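SAM-dependent methyltransferase (Thiobacillus denitrificans, PDB 5EPE) probably transfers methyl groups from S-adenosyl-L-methionine to a substrate not yet assigned, and is seen here with the product S-adenosyl-L-homocysteine bound. Local coordinates at residues A26-G29 / A30-L34; P141-R144 / K145-T148; V185-Q189 / D190-R194. One frame throughout, in Å; residues are numbered along the deposited sequence.

Contact 1: A26-G29 / A30-L34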
# COMPACT_ATOMS: atom_id res chain seq x y z
N ALA A 26 34.85 -23.04 7.51
CA ALA A 26 35.28 -24.27 6.87
C ALA A 26 34.66 -24.38 5.46
O ALA A 26 35.29 -24.84 4.54
CB ALA A 26 34.93 -25.48 7.71
N THR A 27 33.41 -23.98 5.31
CA THR A 27 32.78 -23.99 3.99
C THR A 27 33.57 -23.14 3.02
O THR A 27 33.77 -23.51 1.84
CB THR A 27 31.32 -23.50 4.14
OG1 THR A 27 30.66 -24.50 4.92
CG2 THR A 27 30.64 -23.31 2.80
N LEU A 28 34.01 -21.97 3.51
CA LEU A 28 34.76 -21.06 2.69
C LEU A 28 36.09 -21.71 2.26
O LEU A 28 36.45 -21.60 1.09
CB LEU A 28 35.00 -19.72 3.39
CG LEU A 28 35.87 -18.70 2.64
CD1 LEU A 28 35.28 -18.24 1.32
CD2 LEU A 28 36.12 -17.53 3.56
N GLY A 29 36.82 -22.30 3.20
CA GLY A 29 38.08 -23.01 2.86
C GLY A 29 37.92 -24.02 1.75
O GLY A 29 38.69 -24.07 0.81
N ALA A 30 36.86 -24.83 1.83
CA ALA A 30 36.59 -25.85 0.81
C ALA A 30 36.09 -25.25 -0.49
O ALA A 30 36.43 -25.73 -1.56
CB ALA A 30 35.56 -26.86 1.32
N ALA A 31 35.32 -24.17 -0.40
CA ALA A 31 34.85 -23.51 -1.60
C ALA A 31 35.99 -22.97 -2.44
O ALA A 31 35.88 -22.89 -3.67
CB ALA A 31 33.89 -22.41 -1.23
N LEU A 32 37.08 -22.59 -1.79
CA LEU A 32 38.21 -22.00 -2.49
C LEU A 32 39.09 -23.09 -3.11
O LEU A 32 40.01 -22.74 -3.83
CB LEU A 32 39.05 -21.11 -1.56
CG LEU A 32 38.30 -19.89 -1.02
CD1 LEU A 32 39.22 -19.13 -0.10
CD2 LEU A 32 37.88 -18.97 -2.13
N ARG A 33 38.82 -24.36 -2.76
CA ARG A 33 39.54 -25.52 -3.31
C ARG A 33 41.02 -25.35 -3.04
O ARG A 33 41.83 -25.42 -3.92
CB ARG A 33 39.27 -25.67 -4.84
CG ARG A 33 37.77 -25.75 -5.09
CD ARG A 33 37.44 -25.85 -6.56
NE ARG A 33 36.02 -25.52 -6.70
CZ ARG A 33 35.39 -25.30 -7.86
NH1 ARG A 33 34.09 -24.95 -7.78
NH2 ARG A 33 36.02 -25.49 -9.04
N LEU A 34 41.32 -25.03 -1.80
CA LEU A 34 42.67 -24.77 -1.41
C LEU A 34 43.46 -26.07 -1.48
O LEU A 34 43.01 -27.07 -0.90
CB LEU A 34 42.71 -24.30 0.03
CG LEU A 34 41.99 -22.97 0.30
CD1 LEU A 34 41.89 -22.76 1.82
CD2 LEU A 34 42.69 -21.82 -0.40
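A Schellman motif closes helix 22-31, and across it Leu34 folds back onto Gly29 while Leu32 packs against Leu28. Arg33 makes the reversal by taking a positive phi (57°), unusual for a residue with a CB; it turns the chain so that the next residue faces the helix again. Up to that point the helical ladder continues: Ala31 N donates to Thr27 O at 2.8 Å, and Leu32 N reaches Leu28 O at 3.1 Å with a bent N-H...O angle of 138°, its proton also lying in a weak bond to Gly29 O. On the apolar side Leu28 and Leu32 meet at a slant, CD1 of Leu28 lying 4.2 Å from CG of Leu32. Leu28 CG is anti to the backbone N (chi1 176°) and beside its own carbonyl carbon, and CD1 reaches the next turn, where Leu32 sits. Trp54 of helix 49-58 packs on Leu28, Leu32 and Leu34, which suits leucine at all three, whereas the guanidinium of Arg33 bonds to Ala198 O and Thr202 OG1 of the second subunit. Leu34 settles against the backbone of Gly29: CG sits 3.5 Å from Gly29 O, and CD1 comes within 4.0 Å of Gly29 CA.

Contact 2: P141-R144 / K145-T148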
# COMPACT_ATOMS: atom_id res chain seq x y z
N PRO A 141 30.24 -6.00 4.67
CA PRO A 141 28.81 -5.82 4.80
C PRO A 141 28.09 -5.31 3.57
O PRO A 141 28.67 -4.73 2.63
CB PRO A 141 28.66 -4.85 6.00
CG PRO A 141 29.97 -4.11 6.06
CD PRO A 141 30.99 -4.87 5.25
N PHE A 142 26.79 -5.61 3.55
CA PHE A 142 25.89 -5.16 2.50
C PHE A 142 24.49 -5.12 3.10
O PHE A 142 24.30 -5.62 4.22
CB PHE A 142 26.03 -6.05 1.24
CG PHE A 142 25.66 -7.48 1.46
CD1 PHE A 142 24.36 -7.90 1.33
CD2 PHE A 142 26.61 -8.39 1.88
CE1 PHE A 142 24.00 -9.20 1.60
CE2 PHE A 142 26.26 -9.73 2.11
CZ PHE A 142 24.95 -10.13 2.00
N TRP A 143 23.49 -4.54 2.42
CA TRP A 143 22.11 -4.59 2.92
C TRP A 143 21.44 -5.92 2.58
O TRP A 143 21.32 -6.30 1.43
CB TRP A 143 21.26 -3.42 2.38
CG TRP A 143 21.71 -2.08 2.83
CD1 TRP A 143 22.04 -0.99 2.01
CD2 TRP A 143 21.91 -1.61 4.18
NE1 TRP A 143 22.38 0.10 2.79
CE2 TRP A 143 22.32 -0.25 4.11
CE3 TRP A 143 21.72 -2.18 5.45
CZ2 TRP A 143 22.64 0.50 5.25
CZ3 TRP A 143 22.03 -1.40 6.60
CH2 TRP A 143 22.49 -0.10 6.47
N ARG A 144 21.06 -6.67 3.61
CA ARG A 144 20.22 -7.85 3.47
C ARG A 144 18.83 -7.42 3.02
O ARG A 144 18.24 -8.08 2.20
CB ARG A 144 20.13 -8.57 4.84
CG ARG A 144 19.20 -9.74 4.90
CD ARG A 144 19.25 -10.41 6.26
NE ARG A 144 18.33 -11.53 6.27
CZ ARG A 144 17.05 -11.52 6.61
NH1 ARG A 144 16.40 -10.41 7.00
NH2 ARG A 144 16.39 -12.66 6.49
N LYS A 145 18.36 -6.32 3.57
CA LYS A 145 17.27 -5.56 2.97
C LYS A 145 17.44 -4.13 3.28
O LYS A 145 18.13 -3.76 4.18
CB LYS A 145 15.89 -6.07 3.40
CG LYS A 145 15.60 -5.95 4.82
CD LYS A 145 14.47 -6.92 5.18
CE LYS A 145 13.92 -6.58 6.54
NZ LYS A 145 13.14 -7.73 7.08
N LEU A 146 16.75 -3.32 2.53
CA LEU A 146 16.98 -1.93 2.53
C LEU A 146 16.36 -1.32 3.79
O LEU A 146 15.21 -1.57 4.05
CB LEU A 146 16.39 -1.33 1.25
CG LEU A 146 17.03 -0.04 0.80
CD1 LEU A 146 18.50 -0.24 0.42
CD2 LEU A 146 16.25 0.46 -0.39
N PRO A 147 17.14 -0.59 4.59
CA PRO A 147 16.51 -0.00 5.76
C PRO A 147 15.51 1.03 5.30
O PRO A 147 15.65 1.61 4.21
CB PRO A 147 17.64 0.65 6.55
CG PRO A 147 18.89 0.25 5.87
CD PRO A 147 18.58 -0.34 4.52
N THR A 148 14.48 1.18 6.12
CA THR A 148 13.36 2.05 5.87
C THR A 148 13.72 3.48 6.26
O THR A 148 13.12 4.43 5.75
CB THR A 148 12.16 1.47 6.65
OG1 THR A 148 12.62 1.00 7.95
CG2 THR A 148 11.58 0.25 5.86
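Pro147 lies over the indole of Trp143 just where strand 134-143 gives way to the loop before helix 150-155. Starting from the backbone, Trp143 CB lies 3.6 Å from Lys145 O, a carbonyl of the loop that follows. With CG anti to its own carbonyl carbon (chi1 -65°), the indole reaches Leu146 and Pro147. CD1 is touched by Leu146 CD1 at 4.0 Å, the two side chains running nearly at right angles. Farther along, Pro147 covers one face: its CD is 3.6 Å from Trp143 CD2, and its CG stands 3.5 Å from the centroid of the six-membered ring, only 7° off the normal, a CH-pi contact. Proline suits the place because its rigid ring offers CG and CD to the face, CD being polarised by the nitrogen it is bonded to. At the polar edge NE1 donates to Ile161 O, and Phe164 meets the indole edge-to-face. Replacing Trp143 by an alanine would remove the indole, which would probably leave the Pro147 ring without the face it rests on and Ile161 O without its donor. In the exposed part of the contact, Arg144 NH1 and Lys145 NZ, two like charges, lie 4.2 Å apart, and both have partners on Glu236, which probably eases their proximity: NH1 bonds to its backbone O, and NZ forms a salt bridge with its OE1. The arrangement is a proline-tryptophan CH-pi contact at the C-terminal end of the fifth strand, in chain order, of the seven-stranded Rossmann-like sheet of a class I methyltransferase, 3-2-1-4-5-7-6 in strand order.

Contact 3: V185-Q189 / D190-R194. With NA (sodium ion), chain C; NA (sodium ion), chain B.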
# COMPACT_ATOMS: atom_id res chain seq x y z
N VAL A 185 30.60 -16.83 0.30
CA VAL A 185 29.99 -17.49 1.46
C VAL A 185 29.45 -16.35 2.32
O VAL A 185 30.19 -15.49 2.76
CB VAL A 185 30.99 -18.38 2.26
CG1 VAL A 185 30.34 -19.03 3.49
CG2 VAL A 185 31.54 -19.50 1.36
N LEU A 186 28.14 -16.35 2.54
CA LEU A 186 27.49 -15.27 3.22
C LEU A 186 27.11 -15.64 4.64
O LEU A 186 26.79 -16.78 4.91
CB LEU A 186 26.24 -14.84 2.40
CG LEU A 186 26.50 -14.45 0.93
CD1 LEU A 186 25.24 -13.79 0.34
CD2 LEU A 186 27.67 -13.60 0.69
N ALA A 187 27.13 -14.65 5.55
CA ALA A 187 26.50 -14.82 6.84
C ALA A 187 25.02 -15.08 6.68
O ALA A 187 24.40 -14.69 5.71
CB ALA A 187 26.70 -13.58 7.71
N ASP A 188 24.45 -15.77 7.65
CA ASP A 188 23.02 -15.83 7.84
C ASP A 188 22.73 -15.25 9.22
O ASP A 188 23.67 -14.85 9.93
CB ASP A 188 22.50 -17.22 7.68
CG ASP A 188 23.01 -18.20 8.74
OD1 ASP A 188 23.84 -17.94 9.64
OD2 ASP A 188 22.64 -19.39 8.56
N GLN A 189 21.46 -15.20 9.60
CA GLN A 189 21.13 -14.60 10.89
C GLN A 189 21.75 -15.34 12.07
O GLN A 189 22.15 -14.67 13.04
CB GLN A 189 19.65 -14.43 11.06
CG GLN A 189 19.09 -13.43 10.06
CD GLN A 189 17.57 -13.39 10.07
OE1 GLN A 189 16.88 -14.44 10.05
NE2 GLN A 189 17.01 -12.18 10.20
N ASP A 190 21.89 -16.66 11.98
CA ASP A 190 22.52 -17.45 13.02
C ASP A 190 23.98 -17.14 13.21
O ASP A 190 24.48 -17.10 14.32
CB ASP A 190 22.32 -18.94 12.79
CG ASP A 190 20.83 -19.35 12.95
OD1 ASP A 190 20.06 -18.85 13.83
OD2 ASP A 190 20.41 -20.21 12.14
N SER A 191 24.69 -16.83 12.12
CA SER A 191 26.08 -16.47 12.24
C SER A 191 26.26 -15.07 12.79
O SER A 191 27.20 -14.84 13.57
CB SER A 191 26.87 -16.81 10.95
OG SER A 191 26.55 -16.00 9.93
N TRP A 192 25.37 -14.16 12.46
CA TRP A 192 25.34 -12.87 13.10
C TRP A 192 25.10 -13.00 14.61
O TRP A 192 25.73 -12.30 15.40
CB TRP A 192 24.25 -11.96 12.50
CG TRP A 192 24.70 -11.07 11.36
CD1 TRP A 192 24.39 -11.20 10.06
CD2 TRP A 192 25.51 -9.91 11.48
NE1 TRP A 192 24.99 -10.21 9.32
CE2 TRP A 192 25.68 -9.40 10.18
CE3 TRP A 192 26.13 -9.27 12.55
CZ2 TRP A 192 26.40 -8.25 9.94
CZ3 TRP A 192 26.85 -8.14 12.31
CH2 TRP A 192 27.02 -7.66 11.01
N ASP A 193 24.19 -13.89 14.99
CA ASP A 193 23.91 -14.12 16.43
C ASP A 193 25.15 -14.55 17.16
O ASP A 193 25.41 -14.06 18.27
CB ASP A 193 22.84 -15.21 16.64
CG ASP A 193 21.45 -14.79 16.26
OD1 ASP A 193 21.17 -13.59 15.97
OD2 ASP A 193 20.57 -15.68 16.09
N ARG A 194 25.94 -15.46 16.53
CA ARG A 194 27.21 -15.91 17.14
C ARG A 194 28.19 -14.80 17.41
O ARG A 194 28.78 -14.76 18.51
CB ARG A 194 27.95 -17.01 16.34
CG ARG A 194 27.22 -18.33 16.15
CD ARG A 194 27.12 -19.16 17.42
NE ARG A 194 25.99 -18.61 18.19
CZ ARG A 194 26.04 -18.07 19.42
NH1 ARG A 194 24.92 -17.55 19.93
NH2 ARG A 194 27.19 -17.98 20.11
NA NA C . 20.52 -20.56 9.67
NA NA B . 21.55 -20.73 6.57
O HOH W 1 20.68 -19.52 4.83
O HOH W 2 19.41 -20.30 7.57
O HOH W 3 23.50 -22.43 6.52
O HOH W 4 21.35 -22.32 8.32
O HOH W 5 22.43 -21.83 10.86
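Asp188 and Asp190 share a sodium ion, the one in chain C: Asp188 OD2 binds it at 2.7 Å and Asp190 OD2 at 2.5 Å. Asp188 OD2 also bridges to the sodium ion in chain B, at 2.6 Å, and waters 2 and 4 join the same two metals. The two carboxylates would otherwise be expected to repel, with OD2 of Asp188 and OD2 of Asp190 only 4.3 Å apart; the cations probably offset this. Asp188 of the second and third subunits and Asp190 of the second belong to the same sodium cluster, which therefore lies between subunits.

The capping hydrogen bond uses the other carboxylate oxygen of Asp188. This residue is the N-cap of helix 189-209: its OD1 accepts from Ser191 N at 2.8 Å, nearly along the C-O axis. With chi1 at 64° CG sits between the backbone N and the carbonyl carbon, and chi2 near zero puts OD1 at Ser191 N while OD2 meets the sodium ions. A short acidic side chain suits both tasks. Asp188 O receives Trp192 N at 3.1 Å and nearly straight (166°), and Asp193 N continues the pattern to Gln189 O. Ser191 OG bonds to Pro19 O.

Apolar contact is slight. Ala187 CB touches the indole lightly, 4.1 Å from Trp192 CD1. Beyond it, Trp192 packs on Leu238 and Trp240 of strand 238-247.

Contact 3 touches both of the others, while contacts 1 and 2, their centres about 26 Å apart, do not meet. Contact 1 joins it through Leu28 CA and Val185 CG2, 3.8 Å apart, where helix 22-31 lies on strand 179-186. Contact 2 joins it twice: Phe142 CZ is 4.0 Å from Leu186 CD1, and Arg144 CZ is 3.6 Å from Gln189 NE2, with Glu236 bonded to residues of both. The side chain of Leu28 is about 9 Å from S-adenosyl-L-homocysteine and that of Trp192 about 11 Å, the latter being about 7 Å from the side chain of Asn18, which binds the ligand. Contact 2 lies away from this pocket, whereas contacts 1 and 3 both touch the second subunit.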